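Local structure of cellulose biosynthesis protein BcsG (Salmonella typhimurium LT2, 5OLT) at residues I284-P287 with S288-N291; T250-E253 with K254-R257; P24-T27 with A28-N31; P117-T120 with R121-P125; S338-W341 with N342-T345. The protein is required for cellulose biosynthesis, with this extramembrane, zinc-binding domain belonging to the alkaline phosphatase family. One frame throughout, in Å; residues are numbered along the deposited sequence.

Contact 1: I284-P287 with S288-N291; sequences IPSP and SITN
Ser286 is the N-cap of the short helix 287-290, and its hydroxyl bonds to the backbone of Ile289 where a loop turns into that helix. With OG set between its own backbone N and carbonyl carbon (chi1 71°), the serine side chain bends back over the first turn, and Ser286 OG accepts from Ile289 N at 3.3 Å, the N-H pointing well at the oxygen (154°). The backbone closes the same turn, since Thr290 N donates to Ser286 O at 3.0 Å. One residue on, Asn291 N reaches Pro287 O, also at 3.0 Å, with the donor tilted somewhat out of the carbonyl plane. Pro287 occupies the first helical position, where its lack of an N-H costs no bond. The aliphatic arm of Ile289 runs beside the cap: Ile289 CG1 touches Ser286 OG at 3.3 Å, and CD1 continues toward Ile284 O. A water donates to Pro285 O at 2.8 Å and to Thr290 OG1 at 2.7 Å. It thus bridges loop and helix, while Thr290 OG1 is also bonded to Asn96. The methyl of Thr290, CG2, sits 3.9 Å from Pro285 CB. Around this contact, Ile284 and Pro285 pack on Val362 of strand 360-365. The side chain of Ile289 lies about 9 Å from the zinc ion. The arrangement is that of a serine N-cap directly preceded by an inverse gamma turn centred on Pro285, leading through one helical turn into strand 291-299 of the large mixed sheet.

Contact 2: T250-E253 with K254-R257; sequences TELE and KSGR
Leu252 O is gripped by both the hydroxyl and the backbone of Ser255 and by a water, close to the C-terminal end of helix 234-255. In the shortest of these bonds Ser255 OG donates to Leu252 O at 2.7 Å, tilted slightly out of the carbonyl plane. Ser255 N adds a weak bond, and the water donates to Leu252 O and to Arg257 O, each at 2.8 Å, so it ties the last turn to the chain that leaves it. A chi1 of 80° at Ser255 folds the hydroxyl back over the helix end. There Ser255 OG also accepts from Arg257 N at 3.0 Å, which makes an ST turn. Gly256, with positive phi, is where the chain departs from helical geometry, and Gly256 N still donates to Glu253 O at 3.2 Å, coming from above the carbonyl plane. Within the helix proper, Lys254 N donates to Thr250 O at 3.0 Å. The Leu252 side chain packs on Leu199 of helix 191-203 and on Phe299 of strand 291-299, and the guanidinium of Arg257 forms a salt bridge with Asp60. Glu251 and Lys254 make a salt bridge three residues apart. The glutamate bends at chi2 (-51°) while the lysine stays extended, and the two chains cross obliquely. Lys254 NZ meets Glu251 OE2 at 3.3 Å on the syn side of the carboxylate, 18° out of its plane.

Contact 3: P24-T27 with A28-N31; sequences PPTT and ANLN
The flat carboxamide of Asn31 lies beside Thr27, the two side chains running the same way from successive turns, with Asn31 ND2 3.7 Å from the methyl Thr27 CG2. The other end of the amide, OD1, turns to hydrogen bonds with Trp378 and Arg372, which fix its rotation. On a different side of the turn the Pro25 ring is met by Leu30. Leu30 CD1 comes to 3.3 Å from Pro25 CA, a close approach, and to 3.8 Å from Pro25 CB. Between these two packing sites the backbone starts helix 27-42. Thr26 is the N-cap. Thr26 OG1, held between the backbone N and the carbonyl carbon by chi1 of 63°, accepts from Asn29 N at 3.1 Å in a nearly straight bond (159°). The regular helical pattern follows at once: Leu30 N donates to Thr26 O at 2.9 Å, and Asn31 N to Thr27 O at 2.8 Å. Just upstream, Pro25 is the centre of an inverse gamma turn closed by Thr26 N on Pro24 O, which brings the chain round to the cap. Asn29 CB lies 3.4 Å from Thr26 OG1. Pro25 and Leu30 together face the four-stranded antiparallel sheet near the C-terminus, both resting on Tyr365 of strand 360-365 and Tyr370 of strand 368-373, so the first turn of helix 27-42 is seated against that sheet.

Contact 4: P117-T120 with R121-P125; sequences PSHT and RLYQP
Tyr123 N donates to Thr120 O at 3.1 Å in a nearly straight bond (159°), though it comes from above the carbonyl plane. One residue earlier, Leu122 N donates to Ser118 O at 3.2 Å. The hydroxyl of Ser118 folds back toward the chain that follows, and Ser118 OG accepts from Arg121 N at 3.3 Å. A water bridges the two segments, accepting from Ser118 N and from Arg121 NE, each at 2.9 Å. These bonds belong to a short, weakly bonded helical turn at about residues 119-122, capped by Ser118, which follows helix 102-110 in the chain and lies against it through Leu122 and Tyr123. Bends at chi2 and chi3 carry the arginine back along the turn until its guanidinium turns one face to Pro117, whose CB sits 3.7 Å above the centre of the group. The proline ring is also used by Leu122: Leu122 CD2 meets Pro117 CG at 3.6 Å, the two side chains crossing at about a right angle. His119, with CG anti to the backbone N (chi1 -176°), swings its imidazole to Tyr123. His119 NE2 approaches Tyr123 CE2 to 3.5 Å, the ring planes inclined at 46°. The carbonyl His119 O lies in the plane of the phenol ring, at its edge beside CD2. Further out, Tyr123 OH bonds to Glu159, and His119 N is held by Glu356 OE1.

Contact 5: S338-W341 with N342-T345; sequences SVNW and NKLT
Asn340 holds its amide across from the backbone N (chi1 -175°), and this carries OD1 to Lys343 N; at the other end of the turn, chi1 of 58° folds Thr345 OG1 back toward Trp341 O. The bond from Lys343 N to Asn340 OD1 is 3.0 Å long and almost straight at the hydrogen (170°), but the N-H comes from above the amide plane rather than onto a lone pair. The Asn340 side chain crosses that of Lys343 at about a right angle, Asn340 CG lying 3.4 Å from Lys343 CB. Asn340 is thus the N-cap of helix 341-345; it is also the centre of an inverse gamma turn, closed by a weak bond from Trp341 N to Val339 O. Asn340 O accepts from Leu344 N at 3.0 Å. Trp341 O is gripped twice: Thr345 OG1 donates at 2.8 Å and Thr345 N at 3.1 Å, from opposite faces of the carbonyl plane. Leu344 runs alongside the indole, with Leu344 CD2 3.8 Å from Trp341 CZ3, while Val339 CG1 lies over one face of the ring, toward its rim. The same indole makes an edge-to-face contact with His305 and rests on Ile310 of strand 310-312, where Thr345 also packs.

Along the chain the order is contact 3, contact 4, contact 2, contact 1, contact 5, and none touches another. Four of them start helices with a polar side-chain cap; contact 2 instead ends one. Contacts 1 and 3 pack against the four-stranded antiparallel sheet near the C-terminus, from places about 21 Å apart centre to centre, and contact 4, about 19 Å from contact 1 by the same measure, reaches it through Glu356. Contacts 1, 2 and 5 border the large mixed sheet: contact 1 leads into strand 291-299, contact 2 into strand 259-265, and contact 5 packs on edge strand 310-312. Contacts 2 and 3, with centres about 52 Å apart, lie on opposite sides of the domain, and contact 1 comes near the zinc site.

Contact 1: I284-P287 with S288-N291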
loop_
_atom_site.group_PDB
_atom_site.type_symbol
_atom_site.label_atom_id
_atom_site.label_comp_id
_atom_site.label_asym_id
_atom_site.label_seq_id
_atom_site.Cartn_x
_atom_site.Cartn_y
_atom_site.Cartn_z
ATOM N N ILE A 284 -4.113 2.172 18.564
ATOM C CA ILE A 284 -4.853 0.952 18.243
ATOM C C ILE A 284 -5.209 1.005 16.763
ATOM O O ILE A 284 -5.795 1.982 16.301
ATOM C CB ILE A 284 -6.107 0.802 19.117
ATOM C CG1 ILE A 284 -5.724 0.779 20.632
ATOM C CG2 ILE A 284 -6.893 -0.442 18.724
ATOM C CD1 ILE A 284 -4.802 -0.372 21.026
ATOM N N PRO A 285 -4.828 -0.029 15.989
ATOM C CA PRO A 285 -5.035 0.034 14.515
ATOM C C PRO A 285 -6.469 -0.367 14.154
ATOM O O PRO A 285 -6.756 -1.496 13.719
ATOM C CB PRO A 285 -3.976 -0.924 13.987
ATOM C CG PRO A 285 -3.891 -1.975 15.075
ATOM C CD PRO A 285 -4.048 -1.222 16.388
ATOM N N SER A 286 -7.382 0.562 14.426
ATOM C CA SER A 286 -8.799 0.338 14.190
ATOM C C SER A 286 -9.130 0.210 12.709
ATOM O O SER A 286 -8.359 0.666 11.861
ATOM C CB SER A 286 -9.571 1.517 14.775
ATOM O OG SER A 286 -9.334 2.649 13.954
ATOM N N PRO A 287 -10.315 -0.353 12.397
ATOM C CA PRO A 287 -10.720 -0.482 11.002
ATOM C C PRO A 287 -10.753 0.872 10.298
ATOM O O PRO A 287 -10.334 0.965 9.142
ATOM C CB PRO A 287 -12.114 -1.098 11.113
ATOM C CG PRO A 287 -12.039 -1.945 12.341
ATOM C CD PRO A 287 -11.225 -1.093 13.304
ATOM N N SER A 288 -11.211 1.907 10.977
ATOM C CA SER A 288 -11.253 3.236 10.373
ATOM C C SER A 288 -9.855 3.704 9.962
ATOM O O SER A 288 -9.661 4.317 8.887
ATOM C CB SER A 288 -11.866 4.175 11.401
ATOM O OG SER A 288 -11.946 5.493 10.943
ATOM N N ILE A 289 -8.872 3.441 10.828
ATOM C CA ILE A 289 -7.503 3.906 10.573
ATOM C C ILE A 289 -6.843 3.080 9.459
ATOM O O ILE A 289 -6.029 3.593 8.704
ATOM C CB ILE A 289 -6.675 3.874 11.883
ATOM C CG1 ILE A 289 -7.241 4.974 12.816
ATOM C CG2 ILE A 289 -5.205 4.130 11.621
ATOM C CD1 ILE A 289 -6.792 4.855 14.271
ATOM N N THR A 290 -7.165 1.797 9.352
ATOM C CA THR A 290 -6.407 0.925 8.465
ATOM C C THR A 290 -7.094 0.640 7.113
ATOM O O THR A 290 -6.442 0.072 6.248
ATOM C CB THR A 290 -6.094 -0.419 9.137
ATOM O OG1 THR A 290 -7.353 -1.080 9.402
ATOM C CG2 THR A 290 -5.323 -0.173 10.441
ATOM N N ASN A 291 -8.346 1.063 6.915
ATOM C CA ASN A 291 -8.973 0.863 5.586
ATOM C C ASN A 291 -8.587 2.064 4.699
ATOM O O ASN A 291 -9.101 3.168 4.896
ATOM C CB ASN A 291 -10.473 0.767 5.751
ATOM C CG ASN A 291 -11.160 0.615 4.425
ATOM O OD1 ASN A 291 -10.573 0.076 3.488
ATOM N ND2 ASN A 291 -12.395 1.142 4.321
HETATM O O HOH W 1 -7.773 -2.803 11.467
#

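Contact 2: T250-E253 with K254-R257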
loop_
_atom_site.group_PDB
_atom_site.type_symbol
_atom_site.label_atom_id
_atom_site.label_comp_id
_atom_site.label_asym_id
_atom_site.label_seq_id
_atom_site.Cartn_x
_atom_site.Cartn_y
_atom_site.Cartn_z
ATOM N N THR A 250 -1.187 13.864 -15.253
ATOM C CA THR A 250 -1.263 14.553 -16.579
ATOM C C THR A 250 0.109 14.663 -17.265
ATOM O O THR A 250 0.232 14.394 -18.490
ATOM C CB THR A 250 -1.965 15.914 -16.440
ATOM O OG1 THR A 250 -3.278 15.672 -15.916
ATOM C CG2 THR A 250 -2.091 16.605 -17.767
ATOM N N GLU A 251 1.132 15.037 -16.503
ATOM C CA GLU A 251 2.511 15.059 -17.003
ATOM C C GLU A 251 2.949 13.686 -17.485
ATOM O O GLU A 251 3.605 13.571 -18.545
ATOM C CB GLU A 251 3.518 15.590 -15.967
ATOM C CG GLU A 251 3.429 17.077 -15.697
ATOM C CD GLU A 251 3.453 17.882 -16.989
ATOM O OE1 GLU A 251 4.511 17.879 -17.671
ATOM O OE2 GLU A 251 2.407 18.499 -17.335
ATOM N N LEU A 252 2.557 12.645 -16.748
ATOM C CA LEU A 252 2.949 11.283 -17.124
ATOM C C LEU A 252 2.290 10.876 -18.412
ATOM O O LEU A 252 2.955 10.274 -19.283
ATOM C CB LEU A 252 2.592 10.246 -16.057
ATOM C CG LEU A 252 3.574 9.990 -14.939
ATOM C CD1 LEU A 252 3.027 8.787 -14.204
ATOM C CD2 LEU A 252 4.981 9.716 -15.415
ATOM N N GLU A 253 0.994 11.187 -18.556
ATOM C CA GLU A 253 0.266 10.916 -19.804
ATOM C C GLU A 253 0.997 11.608 -20.966
ATOM O O GLU A 253 1.252 10.991 -22.007
ATOM C CB GLU A 253 -1.184 11.411 -19.716
ATOM C CG GLU A 253 -2.148 10.487 -18.982
ATOM C CD GLU A 253 -3.463 11.141 -18.517
ATOM O OE1 GLU A 253 -3.716 12.355 -18.766
ATOM O OE2 GLU A 253 -4.264 10.419 -17.880
ATOM N N LYS A 254 1.360 12.877 -20.785
ATOM C CA LYS A 254 2.026 13.640 -21.872
ATOM C C LYS A 254 3.384 13.040 -22.256
ATOM O O LYS A 254 3.809 13.124 -23.411
ATOM C CB LYS A 254 2.250 15.099 -21.481
ATOM C CG LYS A 254 1.017 15.988 -21.416
ATOM C CD LYS A 254 1.456 17.340 -20.874
ATOM C CE LYS A 254 0.314 18.335 -20.784
ATOM N NZ LYS A 254 0.774 19.518 -20.008
ATOM N N SER A 255 4.061 12.404 -21.302
ATOM C CA SER A 255 5.411 11.901 -21.517
ATOM C C SER A 255 5.411 10.705 -22.467
ATOM O O SER A 255 6.451 10.406 -23.057
ATOM C CB SER A 255 6.047 11.481 -20.188
ATOM O OG SER A 255 5.581 10.200 -19.802
ATOM N N GLY A 256 4.267 10.025 -22.579
ATOM C CA GLY A 256 4.149 8.762 -23.302
ATOM C C GLY A 256 4.905 7.559 -22.724
ATOM O O GLY A 256 4.834 6.477 -23.296
ATOM N N ARG A 257 5.595 7.738 -21.600
ATOM C CA ARG A 257 6.323 6.652 -20.950
ATOM C C ARG A 257 5.375 5.561 -20.442
ATOM O O ARG A 257 4.236 5.819 -20.039
ATOM C CB ARG A 257 7.165 7.189 -19.795
ATOM C CG ARG A 257 8.250 8.189 -20.207
ATOM C CD ARG A 257 9.143 8.495 -19.024
ATOM N NE ARG A 257 9.891 7.328 -18.562
ATOM C CZ ARG A 257 10.920 6.755 -19.198
ATOM N NH1 ARG A 257 11.363 7.222 -20.356
ATOM N NH2 ARG A 257 11.527 5.709 -18.664
HETATM O O HOH W 2 2.451 7.907 -20.633
#

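Contact 3: P24-T27 with A28-N31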
loop_
_atom_site.group_PDB
_atom_site.type_symbol
_atom_site.label_atom_id
_atom_site.label_comp_id
_atom_site.label_asym_id
_atom_site.label_seq_id
_atom_site.Cartn_x
_atom_site.Cartn_y
_atom_site.Cartn_z
ATOM N N PRO A 24 -18.108 -19.763 17.670
ATOM C CA PRO A 24 -18.561 -18.578 18.421
ATOM C C PRO A 24 -17.396 -17.692 18.871
ATOM O O PRO A 24 -16.301 -18.210 19.101
ATOM C CB PRO A 24 -19.326 -19.175 19.612
ATOM C CG PRO A 24 -19.710 -20.524 19.132
ATOM C CD PRO A 24 -18.539 -21.010 18.349
ATOM N N PRO A 25 -17.609 -16.366 18.939
ATOM C CA PRO A 25 -16.517 -15.431 19.227
ATOM C C PRO A 25 -15.969 -15.378 20.683
ATOM O O PRO A 25 -15.905 -14.317 21.304
ATOM C CB PRO A 25 -17.108 -14.081 18.805
ATOM C CG PRO A 25 -18.579 -14.239 19.028
ATOM C CD PRO A 25 -18.853 -15.649 18.588
ATOM N N THR A 26 -15.488 -16.493 21.182
ATOM C CA THR A 26 -14.852 -16.547 22.488
ATOM C C THR A 26 -13.381 -16.168 22.365
ATOM O O THR A 26 -12.796 -16.233 21.258
ATOM C CB THR A 26 -14.923 -17.972 23.059
ATOM O OG1 THR A 26 -14.173 -18.838 22.186
ATOM C CG2 THR A 26 -16.386 -18.451 23.150
ATOM N N THR A 27 -12.736 -15.828 23.467
ATOM C CA THR A 27 -11.285 -15.540 23.408
ATOM C C THR A 27 -10.503 -16.718 22.792
ATOM O O THR A 27 -9.625 -16.516 21.933
ATOM C CB THR A 27 -10.732 -15.051 24.770
ATOM O OG1 THR A 27 -11.064 -13.667 24.921
ATOM C CG2 THR A 27 -9.216 -15.158 24.853
ATOM N N ALA A 28 -10.814 -17.949 23.220
ATOM C CA ALA A 28 -10.098 -19.097 22.692
ATOM C C ALA A 28 -10.276 -19.225 21.176
ATOM O O ALA A 28 -9.310 -19.477 20.457
ATOM C CB ALA A 28 -10.521 -20.399 23.400
ATOM N N ASN A 29 -11.500 -19.043 20.692
ATOM C CA ASN A 29 -11.763 -19.174 19.251
ATOM C C ASN A 29 -11.136 -18.051 18.441
ATOM O O ASN A 29 -10.679 -18.303 17.327
ATOM C CB ASN A 29 -13.246 -19.315 18.926
ATOM C CG ASN A 29 -13.803 -20.663 19.372
ATOM O OD1 ASN A 29 -15.008 -20.786 19.623
ATOM N ND2 ASN A 29 -12.949 -21.646 19.478
ATOM N N LEU A 30 -11.117 -16.827 18.981
ATOM C CA LEU A 30 -10.498 -15.723 18.241
ATOM C C LEU A 30 -8.985 -15.890 18.254
ATOM O O LEU A 30 -8.348 -15.669 17.218
ATOM C CB LEU A 30 -10.912 -14.367 18.829
ATOM C CG LEU A 30 -12.195 -13.759 18.232
ATOM C CD1 LEU A 30 -13.428 -14.616 18.313
ATOM C CD2 LEU A 30 -12.420 -12.435 18.959
ATOM N N ASN A 31 -8.414 -16.371 19.369
ATOM C CA ASN A 31 -6.978 -16.675 19.402
ATOM C C ASN A 31 -6.646 -17.761 18.365
ATOM O O ASN A 31 -5.668 -17.658 17.597
ATOM C CB ASN A 31 -6.562 -17.186 20.808
ATOM C CG ASN A 31 -6.326 -16.076 21.802
ATOM O OD1 ASN A 31 -6.192 -14.896 21.445
ATOM N ND2 ASN A 31 -6.220 -16.447 23.066
#

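Contact 4: P117-T120 with R121-P125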
loop_
_atom_site.group_PDB
_atom_site.type_symbol
_atom_site.label_atom_id
_atom_site.label_comp_id
_atom_site.label_asym_id
_atom_site.label_seq_id
_atom_site.Cartn_x
_atom_site.Cartn_y
_atom_site.Cartn_z
ATOM N N PRO A 117 2.658 -11.135 7.800
ATOM C CA PRO A 117 3.274 -11.639 9.044
ATOM C C PRO A 117 2.720 -10.978 10.293
ATOM O O PRO A 117 2.163 -9.872 10.251
ATOM C CB PRO A 117 4.723 -11.197 8.904
ATOM C CG PRO A 117 4.679 -9.927 8.099
ATOM C CD PRO A 117 3.521 -10.133 7.129
ATOM N N SER A 118 2.926 -11.631 11.436
ATOM C CA SER A 118 2.748 -10.950 12.724
ATOM C C SER A 118 3.695 -9.771 12.833
ATOM O O SER A 118 4.705 -9.686 12.109
ATOM C CB SER A 118 2.999 -11.936 13.881
ATOM O OG SER A 118 4.371 -12.327 13.850
ATOM N N HIS A 119 3.373 -8.856 13.753
ATOM C CA HIS A 119 4.237 -7.739 13.980
ATOM C C HIS A 119 5.679 -8.170 14.357
ATOM O O HIS A 119 6.637 -7.595 13.844
ATOM C CB HIS A 119 3.634 -6.812 15.033
ATOM C CG HIS A 119 4.436 -5.581 15.251
ATOM N ND1 HIS A 119 4.268 -4.438 14.499
ATOM C CD2 HIS A 119 5.433 -5.317 16.125
ATOM C CE1 HIS A 119 5.102 -3.504 14.926
ATOM N NE2 HIS A 119 5.828 -4.018 15.915
ATOM N N THR A 120 5.773 -9.168 15.243
ATOM C CA THR A 120 7.061 -9.723 15.669
ATOM C C THR A 120 7.913 -10.103 14.441
ATOM O O THR A 120 9.082 -9.688 14.349
ATOM C CB THR A 120 6.879 -10.943 16.606
ATOM O OG1 THR A 120 6.045 -10.591 17.724
ATOM C CG2 THR A 120 8.226 -11.426 17.137
ATOM N N ARG A 121 7.298 -10.843 13.508
ATOM C CA ARG A 121 7.975 -11.385 12.310
ATOM C C ARG A 121 8.449 -10.243 11.386
ATOM O O ARG A 121 9.439 -10.388 10.621
ATOM C CB ARG A 121 7.067 -12.373 11.566
ATOM C CG ARG A 121 7.078 -13.855 11.917
ATOM C CD ARG A 121 7.186 -14.744 10.620
ATOM N NE ARG A 121 5.945 -14.840 9.787
ATOM C CZ ARG A 121 5.834 -14.729 8.454
ATOM N NH1 ARG A 121 6.910 -14.529 7.669
ATOM N NH2 ARG A 121 4.615 -14.854 7.864
ATOM N N LEU A 122 7.791 -9.086 11.443
ATOM C CA LEU A 122 8.285 -7.930 10.634
ATOM C C LEU A 122 9.682 -7.472 10.911
ATOM O O LEU A 122 10.331 -6.844 10.052
ATOM C CB LEU A 122 7.474 -6.655 10.860
ATOM C CG LEU A 122 6.212 -6.501 10.131
ATOM C CD1 LEU A 122 5.645 -5.130 10.481
ATOM C CD2 LEU A 122 6.342 -6.722 8.632
ATOM N N TYR A 123 10.126 -7.700 12.155
ATOM C CA TYR A 123 11.384 -7.164 12.608
ATOM C C TYR A 123 12.530 -8.192 12.595
ATOM O O TYR A 123 13.602 -7.942 13.137
ATOM C CB TYR A 123 11.202 -6.427 13.952
ATOM C CG TYR A 123 10.461 -5.146 13.703
ATOM C CD1 TYR A 123 11.158 -3.978 13.347
ATOM C CD2 TYR A 123 9.055 -5.090 13.758
ATOM C CE1 TYR A 123 10.474 -2.804 13.047
ATOM C CE2 TYR A 123 8.385 -3.924 13.461
ATOM C CZ TYR A 123 9.081 -2.785 13.127
ATOM O OH TYR A 123 8.413 -1.607 12.835
ATOM N N GLN A 124 12.261 -9.337 11.963
ATOM C CA GLN A 124 13.220 -10.390 11.742
ATOM C C GLN A 124 13.366 -10.506 10.230
ATOM O O GLN A 124 12.447 -10.146 9.507
ATOM C CB GLN A 124 12.708 -11.694 12.388
ATOM C CG GLN A 124 12.460 -11.524 13.905
ATOM C CD GLN A 124 11.544 -12.546 14.585
ATOM O OE1 GLN A 124 10.856 -13.356 13.947
ATOM N NE2 GLN A 124 11.523 -12.490 15.925
ATOM N N PRO A 125 14.519 -10.981 9.729
ATOM C CA PRO A 125 14.670 -11.143 8.273
ATOM C C PRO A 125 13.593 -12.062 7.720
ATOM O O PRO A 125 13.160 -13.019 8.403
ATOM C CB PRO A 125 16.019 -11.821 8.148
ATOM C CG PRO A 125 16.778 -11.339 9.339
ATOM C CD PRO A 125 15.786 -11.180 10.450
HETATM O O HOH W 3 3.454 -14.519 11.153
#

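Contact 5: S338-W341 with N342-T345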
loop_
_atom_site.group_PDB
_atom_site.type_symbol
_atom_site.label_atom_id
_atom_site.label_comp_id
_atom_site.label_asym_id
_atom_site.label_seq_id
_atom_site.Cartn_x
_atom_site.Cartn_y
_atom_site.Cartn_z
ATOM N N SER A 338 -5.527 -5.146 -27.253
ATOM C CA SER A 338 -6.754 -5.222 -26.468
ATOM C C SER A 338 -6.366 -5.902 -25.165
ATOM O O SER A 338 -5.762 -6.996 -25.185
ATOM C CB SER A 338 -7.813 -6.050 -27.221
ATOM O OG SER A 338 -9.009 -6.219 -26.460
ATOM N N VAL A 339 -6.696 -5.254 -24.046
ATOM C CA VAL A 339 -6.448 -5.845 -22.711
ATOM C C VAL A 339 -7.691 -6.401 -22.102
ATOM O O VAL A 339 -8.755 -5.768 -22.141
ATOM C CB VAL A 339 -5.790 -4.796 -21.775
ATOM C CG1 VAL A 339 -5.735 -5.251 -20.308
ATOM C CG2 VAL A 339 -4.381 -4.546 -22.298
ATOM N N ASN A 340 -7.586 -7.602 -21.540
ATOM C CA ASN A 340 -8.698 -8.206 -20.823
ATOM C C ASN A 340 -8.660 -7.705 -19.371
ATOM O O ASN A 340 -8.044 -8.334 -18.502
ATOM C CB ASN A 340 -8.583 -9.743 -20.866
ATOM C CG ASN A 340 -9.775 -10.439 -20.245
ATOM O OD1 ASN A 340 -10.580 -9.846 -19.537
ATOM N ND2 ASN A 340 -9.894 -11.744 -20.526
ATOM N N TRP A 341 -9.299 -6.566 -19.147
ATOM C CA TRP A 341 -9.278 -5.903 -17.826
ATOM C C TRP A 341 -9.964 -6.721 -16.762
ATOM O O TRP A 341 -9.571 -6.667 -15.591
ATOM C CB TRP A 341 -9.892 -4.505 -17.903
ATOM C CG TRP A 341 -8.992 -3.569 -18.619
ATOM C CD1 TRP A 341 -9.054 -3.211 -19.961
ATOM C CD2 TRP A 341 -7.859 -2.899 -18.089
ATOM N NE1 TRP A 341 -8.046 -2.355 -20.264
ATOM C CE2 TRP A 341 -7.287 -2.137 -19.145
ATOM C CE3 TRP A 341 -7.278 -2.839 -16.808
ATOM C CZ2 TRP A 341 -6.160 -1.326 -18.970
ATOM C CZ3 TRP A 341 -6.136 -2.020 -16.642
ATOM C CH2 TRP A 341 -5.598 -1.287 -17.726
ATOM N N ASN A 342 -10.988 -7.477 -17.137
ATOM C CA ASN A 342 -11.593 -8.410 -16.187
ATOM C C ASN A 342 -10.639 -9.420 -15.670
ATOM O O ASN A 342 -10.484 -9.562 -14.468
ATOM C CB ASN A 342 -12.764 -9.115 -16.836
ATOM C CG ASN A 342 -13.848 -8.170 -17.128
ATOM O OD1 ASN A 342 -13.946 -7.665 -18.242
ATOM N ND2 ASN A 342 -14.647 -7.869 -16.125
ATOM N N LYS A 343 -9.957 -10.104 -16.566
ATOM C CA LYS A 343 -8.996 -11.125 -16.162
ATOM C C LYS A 343 -7.879 -10.498 -15.328
ATOM O O LYS A 343 -7.501 -11.058 -14.295
ATOM C CB LYS A 343 -8.414 -11.813 -17.397
ATOM C CG LYS A 343 -7.488 -12.972 -17.087
ATOM C CD LYS A 343 -7.046 -13.601 -18.382
ATOM C CE LYS A 343 -6.202 -14.824 -18.136
ATOM N NZ LYS A 343 -5.716 -15.328 -19.460
ATOM N N LEU A 344 -7.385 -9.335 -15.754
ATOM C CA LEU A 344 -6.294 -8.665 -15.033
ATOM C C LEU A 344 -6.673 -8.330 -13.588
ATOM O O LEU A 344 -5.797 -8.354 -12.725
ATOM C CB LEU A 344 -5.872 -7.399 -15.772
ATOM C CG LEU A 344 -4.726 -6.570 -15.151
ATOM C CD1 LEU A 344 -3.440 -7.391 -15.071
ATOM C CD2 LEU A 344 -4.500 -5.344 -16.020
ATOM N N THR A 345 -7.934 -8.015 -13.349
ATOM C CA THR A 345 -8.374 -7.572 -12.013
ATOM C C THR A 345 -9.154 -8.652 -11.251
ATOM O O THR A 345 -9.652 -8.375 -10.156
ATOM C CB THR A 345 -9.227 -6.289 -12.098
ATOM O OG1 THR A 345 -10.389 -6.498 -12.942
ATOM C CG2 THR A 345 -8.411 -5.117 -12.636
#